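Local coordinates for protein endo-polygalacturonase (Pectobacterium carotovorum subsp. carotovorum, PDB 1BHE) that hydrolyses the alpha-1,4 glycosidic bonds between galacturonic acid units of polygalacturonate within the chain, contributing to maceration and soft rot of plant tissue, at residues 264-269 with 293-298; 275-280 with 307-312; 327-332 with 353-358; 340-345 with 366-371. One frame throughout, in Å; residues are numbered along the deposited sequence.

Interaction 1 (264-269 with 293-298)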
loop_
_atom_site.group_PDB
_atom_site.type_symbol
_atom_site.label_atom_id
_atom_site.label_comp_id
_atom_site.label_asym_id
_atom_site.label_seq_id
_atom_site.Cartn_x
_atom_site.Cartn_y
_atom_site.Cartn_z
ATOM N N ASN A 264 -8.653 -3.651 -15.612
ATOM C CA ASN A 264 -9.207 -2.309 -15.640
ATOM C C ASN A 264 -8.646 -1.348 -14.605
ATOM O O ASN A 264 -9.322 -0.854 -13.701
ATOM C CB ASN A 264 -10.735 -2.429 -15.502
ATOM C CG ASN A 264 -11.494 -1.150 -15.745
ATOM O OD1 ASN A 264 -11.067 -0.269 -16.493
ATOM N ND2 ASN A 264 -12.650 -1.009 -15.096
ATOM N N VAL A 265 -7.367 -1.048 -14.774
ATOM C CA VAL A 265 -6.626 -0.141 -13.908
ATOM C C VAL A 265 -6.375 1.175 -14.639
ATOM O O VAL A 265 -5.774 1.174 -15.718
ATOM C CB VAL A 265 -5.286 -0.759 -13.478
ATOM C CG1 VAL A 265 -4.523 0.178 -12.552
ATOM C CG2 VAL A 265 -5.509 -2.102 -12.795
ATOM N N THR A 266 -6.851 2.269 -14.068
ATOM C CA THR A 266 -6.729 3.591 -14.652
ATOM C C THR A 266 -5.881 4.518 -13.782
ATOM O O THR A 266 -6.249 4.837 -12.650
ATOM C CB THR A 266 -8.120 4.236 -14.853
ATOM O OG1 THR A 266 -8.928 3.418 -15.711
ATOM C CG2 THR A 266 -8.019 5.625 -15.459
ATOM N N VAL A 267 -4.739 4.944 -14.313
ATOM C CA VAL A 267 -3.840 5.857 -13.633
ATOM C C VAL A 267 -3.798 7.182 -14.402
ATOM O O VAL A 267 -3.398 7.169 -15.569
ATOM C CB VAL A 267 -2.400 5.320 -13.525
ATOM C CG1 VAL A 267 -1.520 6.301 -12.756
ATOM C CG2 VAL A 267 -2.345 3.952 -12.866
ATOM N N ASP A 268 -4.170 8.284 -13.773
ATOM C CA ASP A 268 -4.160 9.588 -14.420
ATOM C C ASP A 268 -3.725 10.688 -13.457
ATOM O O ASP A 268 -4.124 10.715 -12.290
ATOM C CB ASP A 268 -5.539 9.941 -14.999
ATOM C CG ASP A 268 -5.519 11.270 -15.742
ATOM O OD1 ASP A 268 -4.776 11.395 -16.736
ATOM O OD2 ASP A 268 -6.238 12.206 -15.337
ATOM N N ASP A 269 -2.924 11.619 -13.958
ATOM C CA ASP A 269 -2.436 12.750 -13.194
ATOM C C ASP A 269 -1.637 12.265 -11.981
ATOM O O ASP A 269 -2.113 12.268 -10.845
ATOM C CB ASP A 269 -3.571 13.677 -12.759
ATOM C CG ASP A 269 -3.059 14.956 -12.121
ATOM O OD1 ASP A 269 -1.840 15.233 -12.227
ATOM O OD2 ASP A 269 -3.859 15.693 -11.510
ATOM N N GLY A 293 -6.061 -4.464 -19.594
ATOM C CA GLY A 293 -6.707 -3.164 -19.550
ATOM C C GLY A 293 -6.107 -2.232 -18.509
ATOM O O GLY A 293 -6.703 -1.938 -17.471
ATOM N N VAL A 294 -4.877 -1.809 -18.764
ATOM C CA VAL A 294 -4.153 -0.898 -17.890
ATOM C C VAL A 294 -3.845 0.358 -18.706
ATOM O O VAL A 294 -3.269 0.226 -19.793
ATOM C CB VAL A 294 -2.852 -1.487 -17.327
ATOM C CG1 VAL A 294 -2.162 -0.489 -16.398
ATOM C CG2 VAL A 294 -3.106 -2.785 -16.575
ATOM N N ARG A 295 -4.250 1.520 -18.226
ATOM C CA ARG A 295 -4.021 2.761 -18.951
ATOM C C ARG A 295 -3.405 3.830 -18.059
ATOM O O ARG A 295 -3.943 4.196 -17.011
ATOM C CB ARG A 295 -5.313 3.291 -19.587
ATOM C CG ARG A 295 -6.476 3.436 -18.621
ATOM C CD ARG A 295 -7.816 3.314 -19.330
ATOM N NE ARG A 295 -8.081 1.962 -19.809
ATOM C CZ ARG A 295 -8.586 0.977 -19.077
ATOM N NH1 ARG A 295 -8.895 1.169 -17.801
ATOM N NH2 ARG A 295 -8.781 -0.216 -19.624
ATOM N N TYR A 296 -2.253 4.338 -18.494
ATOM C CA TYR A 296 -1.545 5.382 -17.768
ATOM C C TYR A 296 -1.554 6.690 -18.564
ATOM O O TYR A 296 -1.175 6.685 -19.740
ATOM C CB TYR A 296 -0.093 5.018 -17.490
ATOM C CG TYR A 296 0.209 3.681 -16.873
ATOM C CD1 TYR A 296 0.243 3.515 -15.488
ATOM C CD2 TYR A 296 0.482 2.580 -17.664
ATOM C CE1 TYR A 296 0.537 2.286 -14.927
ATOM C CE2 TYR A 296 0.778 1.343 -17.119
ATOM C CZ TYR A 296 0.798 1.207 -15.742
ATOM O OH TYR A 296 1.085 -0.019 -15.197
ATOM N N SER A 297 -1.953 7.785 -17.927
ATOM C CA SER A 297 -1.984 9.064 -18.631
ATOM C C SER A 297 -1.644 10.231 -17.725
ATOM O O SER A 297 -1.934 10.233 -16.530
ATOM C CB SER A 297 -3.348 9.299 -19.291
ATOM O OG SER A 297 -4.367 9.399 -18.314
ATOM N N ASN A 298 -1.013 11.248 -18.307
ATOM C CA ASN A 298 -0.651 12.459 -17.587
ATOM C C ASN A 298 0.240 12.170 -16.382
ATOM O O ASN A 298 -0.035 12.568 -15.249
ATOM C CB ASN A 298 -1.904 13.241 -17.183
ATOM C CG ASN A 298 -1.578 14.657 -16.763
ATOM O OD1 ASN A 298 -0.437 15.112 -16.904
ATOM N ND2 ASN A 298 -2.549 15.382 -16.231
HETATM O O HOH W 1 -5.387 6.997 -17.926
HETATM O O HOH W 2 -5.285 14.688 -16.069
HETATM O O HOH W 3 0.589 15.088 -13.681
#
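Arg295 reaches from strand 293-297 over the neighbouring parallel strand 264-268 and grips it twice with one nitrogen. Its CB leaves the sheet on the same face as Thr266. CG sits between the backbone N and the carbonyl carbon (chi1 53°) and passes 3.7 Å from Val265 O; CD then runs 3.8 Å from Thr266 OG1. A bend at chi3 turns the guanidinium back along the strand, where NH1 donates to Thr266 OG1 at 3.1 Å, almost exactly in the guanidinium plane, and to Asn264 OD1 at 2.9 Å, tilted 26° from that plane. Arginine suits the place because a long, bent chain with a multi-donor head can reach both Asn264 and Thr266. Ser1 N also bonds Thr266 OG1 and, weakly, Asn264 OD1, while Asn264 ND2 bonds Asn239 OD1 of strand 237-243.

Further along this face Ser297 OG donates to Asp268 OD1 at 2.6 Å, on the anti side and tilted out of the carboxylate plane, and a water donates to Ser297 OG and to Val267 O. A second water joins Asp268 OD2 to Asn298 ND2. The opposite face is apolar: the branched Val267 packs obliquely against the Tyr296 ring, CG2 3.7 Å from CD1. Backbone bonds run from Val265 N to Gly293 O, Arg295 N to Val265 O, and on to Asp269 N with Ser297 O, the strands only 2° from parallel.

Strand 237-243 flanks 264-268 on its far side, with Ile242 against Val267, while Tyr296 stacks on Phe330 of strand 324-335 and packs inward against Leu279 and Ile281 of strand 277-282.

Interaction 2 (275-280 with 307-312)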
loop_
_atom_site.group_PDB
_atom_site.type_symbol
_atom_site.label_atom_id
_atom_site.label_comp_id
_atom_site.label_asym_id
_atom_site.label_seq_id
_atom_site.Cartn_x
_atom_site.Cartn_y
_atom_site.Cartn_z
ATOM N N THR A 275 11.151 8.662 -6.951
ATOM C CA THR A 275 10.774 7.251 -6.913
ATOM C C THR A 275 11.792 6.461 -7.720
ATOM O O THR A 275 12.137 6.925 -8.818
ATOM C CB THR A 275 9.365 7.042 -7.503
ATOM O OG1 THR A 275 8.590 8.240 -7.335
ATOM C CG2 THR A 275 8.639 5.901 -6.807
ATOM N N THR A 276 12.270 5.311 -7.243
ATOM C CA THR A 276 13.284 4.605 -8.030
ATOM C C THR A 276 12.711 3.990 -9.297
ATOM O O THR A 276 13.410 3.939 -10.313
ATOM C CB THR A 276 14.126 3.593 -7.246
ATOM O OG1 THR A 276 13.674 2.257 -7.461
ATOM C CG2 THR A 276 14.125 3.927 -5.770
ATOM N N ASN A 277 11.467 3.534 -9.267
ATOM C CA ASN A 277 10.782 3.015 -10.445
ATOM C C ASN A 277 9.536 3.890 -10.641
ATOM O O ASN A 277 8.996 4.399 -9.652
ATOM C CB ASN A 277 10.372 1.557 -10.327
ATOM C CG ASN A 277 11.461 0.606 -9.899
ATOM O OD1 ASN A 277 12.505 0.494 -10.554
ATOM N ND2 ASN A 277 11.237 -0.095 -8.794
ATOM N N GLY A 278 9.102 4.071 -11.881
ATOM C CA GLY A 278 7.929 4.900 -12.145
ATOM C C GLY A 278 6.671 4.039 -12.212
ATOM O O GLY A 278 6.042 3.725 -11.194
ATOM N N LEU A 279 6.319 3.668 -13.436
ATOM C CA LEU A 279 5.166 2.824 -13.720
ATOM C C LEU A 279 5.645 1.392 -13.939
ATOM O O LEU A 279 6.423 1.116 -14.856
ATOM C CB LEU A 279 4.423 3.348 -14.948
ATOM C CG LEU A 279 4.092 4.843 -14.968
ATOM C CD1 LEU A 279 3.601 5.262 -16.352
ATOM C CD2 LEU A 279 3.051 5.180 -13.915
ATOM N N ARG A 280 5.188 0.471 -13.090
ATOM C CA ARG A 280 5.686 -0.889 -13.171
ATOM C C ARG A 280 4.678 -2.018 -13.155
ATOM O O ARG A 280 3.699 -2.045 -12.422
ATOM C CB ARG A 280 6.647 -1.060 -11.975
ATOM C CG ARG A 280 7.354 -2.402 -11.922
ATOM C CD ARG A 280 8.590 -2.271 -11.029
ATOM N NE ARG A 280 8.200 -2.251 -9.614
ATOM C CZ ARG A 280 9.019 -2.651 -8.648
ATOM N NH1 ARG A 280 10.240 -3.076 -8.970
ATOM N NH2 ARG A 280 8.633 -2.622 -7.382
ATOM N N PRO A 307 11.755 4.842 -15.243
ATOM C CA PRO A 307 10.438 5.417 -15.420
ATOM C C PRO A 307 9.359 4.438 -15.826
ATOM O O PRO A 307 8.213 4.560 -15.381
ATOM C CB PRO A 307 10.638 6.538 -16.439
ATOM C CG PRO A 307 11.937 6.254 -17.106
ATOM C CD PRO A 307 12.769 5.521 -16.090
ATOM N N ILE A 308 9.658 3.488 -16.702
ATOM C CA ILE A 308 8.707 2.478 -17.136
ATOM C C ILE A 308 9.365 1.108 -16.988
ATOM O O ILE A 308 10.461 0.879 -17.502
ATOM C CB ILE A 308 8.193 2.632 -18.577
ATOM C CG1 ILE A 308 7.439 3.946 -18.771
ATOM C CG2 ILE A 308 7.297 1.453 -18.955
ATOM C CD1 ILE A 308 7.006 4.248 -20.189
ATOM N N VAL A 309 8.720 0.214 -16.247
ATOM C CA VAL A 309 9.216 -1.137 -16.057
ATOM C C VAL A 309 8.100 -2.158 -16.289
ATOM O O VAL A 309 7.094 -2.181 -15.585
ATOM C CB VAL A 309 9.803 -1.429 -14.662
ATOM C CG1 VAL A 309 10.255 -2.888 -14.555
ATOM C CG2 VAL A 309 10.971 -0.526 -14.292
ATOM N N ILE A 310 8.300 -3.018 -17.280
ATOM C CA ILE A 310 7.406 -4.132 -17.560
ATOM C C ILE A 310 8.320 -5.362 -17.553
ATOM O O ILE A 310 9.034 -5.626 -18.521
ATOM C CB ILE A 310 6.597 -4.037 -18.853
ATOM C CG1 ILE A 310 5.607 -2.873 -18.801
ATOM C CG2 ILE A 310 5.862 -5.350 -19.109
ATOM C CD1 ILE A 310 4.717 -2.712 -20.009
ATOM N N ASP A 311 8.347 -6.067 -16.428
ATOM C CA ASP A 311 9.229 -7.212 -16.275
ATOM C C ASP A 311 8.516 -8.487 -15.863
ATOM O O ASP A 311 8.008 -8.596 -14.746
ATOM C CB ASP A 311 10.308 -6.884 -15.227
ATOM C CG ASP A 311 11.546 -7.742 -15.409
ATOM O OD1 ASP A 311 11.439 -8.836 -15.999
ATOM O OD2 ASP A 311 12.635 -7.314 -14.969
ATOM N N THR A 312 8.559 -9.484 -16.744
ATOM C CA THR A 312 7.937 -10.771 -16.479
ATOM C C THR A 312 8.865 -11.730 -15.750
ATOM O O THR A 312 8.426 -12.798 -15.308
ATOM C CB THR A 312 7.462 -11.459 -17.776
ATOM O OG1 THR A 312 8.631 -11.780 -18.546
ATOM C CG2 THR A 312 6.545 -10.556 -18.575
#
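The stem of Arg280 runs alongside Val309, the arginine CG 3.8 Å from Val309 CB. CG is anti to the backbone N (chi1 -176°), which lays the aliphatic part of the arginine along the valine and leaves its charged end to bond elsewhere: NH2 forms a salt bridge with Asp224 OD1, and NE donates to Ser254 OG. A long side chain with an apolar stem and a polar head fits this place, and Val309 CB and CG1 pack against Arg280 CG and CD.

Two main-chain bonds hold the pair of strands. Leu279 N donates to Pro307 O at 2.9 Å, from 33° outside the carbonyl plane, and Leu279 O accepts Val309 N at 2.8 Å in a nearly straight bond (172°). Proline is tolerated at the corner because it is its carbonyl that is used here. Gly278 approaches Pro307 O with its CA at 3.3 Å, and a side chain on that residue would run into the same oxygen; glycine also fits the turn of the chain there.

Asn277 ND2 donates to His251 O, and it also sits 3.1 Å from Arg280 NH1 over one face of the guanidinium; two donors cannot bond each other, so this is a contact of proximity. Asn277 OD1 meets Val309 CG2 only loosely.

The arrangement is that of adjacent coils in a right-handed parallel beta-helix, the fold of family 28 glycosyl hydrolases. It borders the active site: Arg280 packs on His251, an inferred active-site residue, with the side chains about 4 Å apart.

Interaction 3 (327-332 with 353-358)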
loop_
_atom_site.group_PDB
_atom_site.type_symbol
_atom_site.label_atom_id
_atom_site.label_comp_id
_atom_site.label_asym_id
_atom_site.label_seq_id
_atom_site.Cartn_x
_atom_site.Cartn_y
_atom_site.Cartn_z
ATOM N N ASP A 327 -3.508 -5.097 -23.602
ATOM C CA ASP A 327 -4.224 -3.831 -23.533
ATOM C C ASP A 327 -3.608 -2.928 -22.468
ATOM O O ASP A 327 -4.212 -2.531 -21.480
ATOM C CB ASP A 327 -5.723 -4.024 -23.324
ATOM C CG ASP A 327 -6.525 -2.739 -23.388
ATOM O OD1 ASP A 327 -6.028 -1.722 -23.918
ATOM O OD2 ASP A 327 -7.670 -2.738 -22.880
ATOM N N ILE A 328 -2.334 -2.614 -22.684
ATOM C CA ILE A 328 -1.536 -1.768 -21.801
ATOM C C ILE A 328 -1.160 -0.501 -22.553
ATOM O O ILE A 328 -0.495 -0.553 -23.594
ATOM C CB ILE A 328 -0.287 -2.517 -21.304
ATOM C CG1 ILE A 328 -0.673 -3.795 -20.555
ATOM C CG2 ILE A 328 0.565 -1.635 -20.405
ATOM C CD1 ILE A 328 0.440 -4.806 -20.400
ATOM N N THR A 329 -1.664 0.652 -22.112
ATOM C CA THR A 329 -1.411 1.905 -22.807
ATOM C C THR A 329 -0.786 2.982 -21.932
ATOM O O THR A 329 -1.086 3.136 -20.748
ATOM C CB THR A 329 -2.712 2.490 -23.403
ATOM O OG1 THR A 329 -3.628 2.759 -22.328
ATOM C CG2 THR A 329 -3.376 1.542 -24.384
ATOM N N PHE A 330 0.113 3.752 -22.537
ATOM C CA PHE A 330 0.758 4.888 -21.900
ATOM C C PHE A 330 0.487 6.122 -22.772
ATOM O O PHE A 330 0.777 6.084 -23.966
ATOM C CB PHE A 330 2.258 4.721 -21.730
ATOM C CG PHE A 330 2.762 3.560 -20.933
ATOM C CD1 PHE A 330 2.802 2.286 -21.466
ATOM C CD2 PHE A 330 3.215 3.744 -19.633
ATOM C CE1 PHE A 330 3.264 1.214 -20.727
ATOM C CE2 PHE A 330 3.692 2.683 -18.891
ATOM C CZ PHE A 330 3.715 1.416 -19.435
ATOM N N LYS A 331 -0.053 7.180 -22.189
ATOM C CA LYS A 331 -0.358 8.393 -22.931
ATOM C C LYS A 331 0.039 9.646 -22.166
ATOM O O LYS A 331 -0.295 9.821 -20.990
ATOM C CB LYS A 331 -1.853 8.458 -23.269
ATOM C CG LYS A 331 -2.240 9.640 -24.142
ATOM C CD LYS A 331 -3.634 9.467 -24.723
ATOM C CE LYS A 331 -3.868 10.383 -25.913
ATOM N NZ LYS A 331 -3.548 11.803 -25.602
ATOM N N ASP A 332 0.745 10.559 -22.851
ATOM C CA ASP A 332 1.189 11.805 -22.232
ATOM C C ASP A 332 1.977 11.522 -20.950
ATOM O O ASP A 332 1.602 11.946 -19.856
ATOM C CB ASP A 332 -0.017 12.703 -21.913
ATOM C CG ASP A 332 -0.675 13.243 -23.169
ATOM O OD1 ASP A 332 0.047 13.492 -24.158
ATOM O OD2 ASP A 332 -1.911 13.417 -23.167
ATOM N N GLU A 353 2.339 -6.794 -26.342
ATOM C CA GLU A 353 2.087 -5.586 -27.122
ATOM C C GLU A 353 1.750 -4.412 -26.207
ATOM O O GLU A 353 0.860 -4.534 -25.364
ATOM C CB GLU A 353 0.961 -5.793 -28.135
ATOM C CG GLU A 353 1.063 -7.050 -28.978
ATOM C CD GLU A 353 2.037 -6.933 -30.134
ATOM O OE1 GLU A 353 2.137 -5.846 -30.741
ATOM O OE2 GLU A 353 2.714 -7.936 -30.445
ATOM N N VAL A 354 2.449 -3.294 -26.363
ATOM C CA VAL A 354 2.215 -2.107 -25.554
ATOM C C VAL A 354 2.067 -0.865 -26.427
ATOM O O VAL A 354 2.732 -0.730 -27.455
ATOM C CB VAL A 354 3.339 -1.850 -24.530
ATOM C CG1 VAL A 354 3.231 -2.778 -23.328
ATOM C CG2 VAL A 354 4.708 -1.990 -25.180
ATOM N N THR A 355 1.200 0.056 -26.020
ATOM C CA THR A 355 0.968 1.284 -26.768
ATOM C C THR A 355 1.522 2.492 -26.024
ATOM O O THR A 355 1.205 2.739 -24.860
ATOM C CB THR A 355 -0.527 1.502 -27.068
ATOM O OG1 THR A 355 -0.995 0.480 -27.957
ATOM C CG2 THR A 355 -0.785 2.855 -27.711
ATOM N N MET A 356 2.380 3.247 -26.707
ATOM C CA MET A 356 2.977 4.444 -26.134
ATOM C C MET A 356 2.646 5.683 -26.959
ATOM O O MET A 356 3.211 5.879 -28.039
ATOM C CB MET A 356 4.495 4.297 -26.029
ATOM C CG MET A 356 4.983 3.078 -25.272
ATOM S SD MET A 356 6.433 3.432 -24.265
ATOM C CE MET A 356 6.507 1.956 -23.255
ATOM N N LYS A 357 1.741 6.519 -26.466
ATOM C CA LYS A 357 1.366 7.745 -27.158
ATOM C C LYS A 357 1.894 8.961 -26.405
ATOM O O LYS A 357 1.597 9.176 -25.233
ATOM C CB LYS A 357 -0.148 7.865 -27.341
ATOM C CG LYS A 357 -0.811 6.650 -27.968
ATOM C CD LYS A 357 -2.041 7.035 -28.774
ATOM C CE LYS A 357 -3.312 6.896 -27.946
ATOM N NZ LYS A 357 -4.537 7.111 -28.768
ATOM N N ASN A 358 2.718 9.760 -27.078
ATOM C CA ASN A 358 3.308 10.952 -26.496
ATOM C C ASN A 358 4.071 10.670 -25.204
ATOM O O ASN A 358 3.866 11.306 -24.170
ATOM C CB ASN A 358 2.247 12.034 -26.279
ATOM C CG ASN A 358 2.843 13.403 -26.033
ATOM O OD1 ASN A 358 3.955 13.708 -26.469
ATOM N ND2 ASN A 358 2.105 14.261 -25.338
HETATM O O HOH W 4 -2.087 -5.898 -26.011
HETATM O O HOH W 5 -1.768 -3.157 -25.446
#
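Strands 327-331 and 353-356 run parallel at 4.7 Å between their axes, crossing at -20°, and are joined by bonds from Thr355 N to Ile328 O, Phe330 N to Thr355 O, Lys357 N to Phe330 O and Asp332 N to Lys357 O. On the inner face similar first torsions (chi1 -59° in Phe330, -55° in Met356) send ring and thioether off in the same direction. Met356 CE comes within 4.1 Å of Phe330 CD1, and SD stands 5.3 Å from the ring centroid, an oblique Met-aromatic contact. The flexible thioether can follow the flat ring. Thr355 O lies at the ring edge, 3.8 Å from Phe330 CD1. Nearby, Val354 CG1 touches Ile328 CB, beta-branched residues suited to extended strands.

The outer face carries polar residues that touch through their aliphatic parts. Thr329 CG2 packs against Thr355 CB, and the lysine stems meet at CE, leaving Lys331 NZ 5.7 Å from Lys357 NZ. Lys331 NZ pairs weakly with Asp332 OD2.

On one side strand 290-302 pairs with 327-331; on the other, Val372 and Val374 of strand 372-375 cover Val354. Across the interior, Ile308 of strand 306-311 packs against Phe330 and Met356.

Interaction 4 (340-345 with 366-371)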
loop_
_atom_site.group_PDB
_atom_site.type_symbol
_atom_site.label_atom_id
_atom_site.label_comp_id
_atom_site.label_asym_id
_atom_site.label_seq_id
_atom_site.Cartn_x
_atom_site.Cartn_y
_atom_site.Cartn_z
ATOM N N VAL A 340 16.256 4.687 -17.359
ATOM C CA VAL A 340 16.197 3.489 -18.180
ATOM C C VAL A 340 14.787 2.899 -18.210
ATOM O O VAL A 340 14.146 2.719 -17.173
ATOM C CB VAL A 340 17.174 2.411 -17.665
ATOM C CG1 VAL A 340 16.926 1.043 -18.280
ATOM C CG2 VAL A 340 18.620 2.824 -17.926
ATOM N N VAL A 341 14.327 2.559 -19.410
ATOM C CA VAL A 341 13.042 1.899 -19.595
ATOM C C VAL A 341 13.303 0.413 -19.838
ATOM O O VAL A 341 14.024 0.049 -20.771
ATOM C CB VAL A 341 12.213 2.478 -20.748
ATOM C CG1 VAL A 341 11.052 1.563 -21.123
ATOM C CG2 VAL A 341 11.681 3.854 -20.382
ATOM N N VAL A 342 12.729 -0.431 -18.989
ATOM C CA VAL A 342 12.893 -1.870 -19.101
ATOM C C VAL A 342 11.602 -2.555 -19.536
ATOM O O VAL A 342 10.571 -2.502 -18.862
ATOM C CB VAL A 342 13.377 -2.495 -17.778
ATOM C CG1 VAL A 342 13.541 -4.001 -17.910
ATOM C CG2 VAL A 342 14.690 -1.865 -17.324
ATOM N N LEU A 343 11.661 -3.217 -20.687
ATOM C CA LEU A 343 10.521 -3.957 -21.222
ATOM C C LEU A 343 10.965 -5.393 -21.493
ATOM O O LEU A 343 11.605 -5.675 -22.512
ATOM C CB LEU A 343 9.954 -3.318 -22.478
ATOM C CG LEU A 343 9.570 -1.842 -22.451
ATOM C CD1 LEU A 343 9.249 -1.350 -23.852
ATOM C CD2 LEU A 343 8.405 -1.602 -21.500
ATOM N N ASN A 344 10.642 -6.291 -20.570
ATOM C CA ASN A 344 11.031 -7.691 -20.681
ATOM C C ASN A 344 9.834 -8.632 -20.652
ATOM O O ASN A 344 9.154 -8.764 -19.634
ATOM C CB ASN A 344 11.999 -8.040 -19.549
ATOM C CG ASN A 344 12.586 -9.429 -19.656
ATOM O OD1 ASN A 344 12.239 -10.227 -20.526
ATOM N ND2 ASN A 344 13.504 -9.733 -18.748
ATOM N N GLY A 345 9.604 -9.326 -21.766
ATOM C CA GLY A 345 8.492 -10.245 -21.894
ATOM C C GLY A 345 8.882 -11.709 -21.956
ATOM O O GLY A 345 8.147 -12.522 -22.520
ATOM N N THR A 366 17.857 5.120 -21.999
ATOM C CA THR A 366 18.005 3.849 -22.690
ATOM C C THR A 366 16.788 2.947 -22.519
ATOM O O THR A 366 16.152 2.885 -21.469
ATOM C CB THR A 366 19.258 3.086 -22.218
ATOM O OG1 THR A 366 20.416 3.911 -22.421
ATOM C CG2 THR A 366 19.451 1.778 -22.972
ATOM N N TRP A 367 16.476 2.231 -23.592
ATOM C CA TRP A 367 15.400 1.258 -23.610
ATOM C C TRP A 367 16.016 -0.142 -23.690
ATOM O O TRP A 367 16.878 -0.383 -24.539
ATOM C CB TRP A 367 14.462 1.465 -24.791
ATOM C CG TRP A 367 13.797 2.798 -24.916
ATOM C CD1 TRP A 367 14.391 3.998 -25.175
ATOM C CD2 TRP A 367 12.393 3.070 -24.817
ATOM N NE1 TRP A 367 13.456 5.000 -25.230
ATOM C CE2 TRP A 367 12.215 4.453 -25.019
ATOM C CE3 TRP A 367 11.266 2.275 -24.577
ATOM C CZ2 TRP A 367 10.960 5.059 -24.985
ATOM C CZ3 TRP A 367 10.023 2.879 -24.544
ATOM C CH2 TRP A 367 9.881 4.259 -24.744
ATOM N N GLN A 368 15.613 -1.041 -22.809
ATOM C CA GLN A 368 16.081 -2.422 -22.826
ATOM C C GLN A 368 14.865 -3.297 -23.139
ATOM O O GLN A 368 14.005 -3.512 -22.285
ATOM C CB GLN A 368 16.740 -2.837 -21.519
ATOM C CG GLN A 368 18.054 -2.139 -21.222
ATOM C CD GLN A 368 18.600 -2.385 -19.835
ATOM O OE1 GLN A 368 18.032 -3.119 -19.023
ATOM N NE2 GLN A 368 19.744 -1.768 -19.537
ATOM N N ILE A 369 14.751 -3.715 -24.396
ATOM C CA ILE A 369 13.589 -4.455 -24.867
ATOM C C ILE A 369 13.857 -5.915 -25.191
ATOM O O ILE A 369 14.800 -6.277 -25.898
ATOM C CB ILE A 369 12.994 -3.763 -26.117
ATOM C CG1 ILE A 369 12.631 -2.310 -25.822
ATOM C CG2 ILE A 369 11.777 -4.517 -26.633
ATOM C CD1 ILE A 369 12.417 -1.433 -27.032
ATOM N N LYS A 370 12.961 -6.775 -24.713
ATOM C CA LYS A 370 13.032 -8.208 -24.944
ATOM C C LYS A 370 11.628 -8.801 -25.046
ATOM O O LYS A 370 10.851 -8.796 -24.090
ATOM C CB LYS A 370 13.833 -8.904 -23.845
ATOM C CG LYS A 370 13.812 -10.419 -23.893
ATOM C CD LYS A 370 15.045 -11.049 -23.271
ATOM C CE LYS A 370 15.076 -10.898 -21.761
ATOM N NZ LYS A 370 16.445 -11.089 -21.204
ATOM N N ASN A 371 11.295 -9.304 -26.232
ATOM C CA ASN A 371 9.998 -9.909 -26.487
ATOM C C ASN A 371 8.819 -9.013 -26.134
ATOM O O ASN A 371 7.862 -9.425 -25.473
ATOM C CB ASN A 371 9.894 -11.255 -25.754
ATOM C CG ASN A 371 8.791 -12.124 -26.333
ATOM O OD1 ASN A 371 8.477 -12.010 -27.519
ATOM N ND2 ASN A 371 8.192 -12.960 -25.497
#
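Val341 and Trp367 meet on the inner face of two parallel strands, 340-344 and 366-370, in the last coils of the right-handed beta-helix. Five main-chain bonds join them, alternating in direction from Val341 N to Thr366 O through to Gly345 N to Lys370 O, with the axes 4.7 Å apart.

Apolar contacts fill the inner face. Val341 CB stands 3.9 Å above one face of the Trp367 ring, offset toward its rim, and CG1, placed anti to the backbone N (chi1 166°), is turned toward CE3 at 3.5 Å. Leu343 CD1 touches the ring edge at CE3 and also Ile369 CG1 at 4.0 Å. The broad indole gives Val341 a flat face to pack on, and Leu361 also packs against both Val341 and Trp367.

The outer face mixes valines with longer polar side chains from strand 366-370. Val340 CG1 meets the Gln368 amide at CD, and Asn344 OD1 lies against Lys370 CE at 3.2 Å; that oxygen accepts a bond from Glu346 N. Lys370 NZ has a long, weak ion pair with Glu346.

At the end of the strands, the lack of a side chain lets Gly345 lie close to Asn371, whose ND2 donates to Gly345 O at 3.0 Å, from 57° above the carbonyl plane.

In the fold
The four contacts join successive coils of one beta-helix, on two of its faces. Interactions 1 and 3 share a face: their centres are 10 Å apart, and Tyr296 O probably accepts a hydrogen bond from Lys331 N at 2.7 Å. Interactions 2 and 4 share another, also 10 Å apart, Ile310 O probably accepting one from Asn344 N at 2.7 Å. Across the interior the pairs meet by packing: Leu279 CD2 touches Tyr296 CD1 at 3.6 Å, Ile308 CG2 touches Phe330 CZ at 3.6 Å, and Met356 SD touches Trp367 CH2 at 3.6 Å. Interaction 2 borders the active site, the Arg280 side chain about 7 Å from that of Asp223, the predicted proton donor; the others lie away from it.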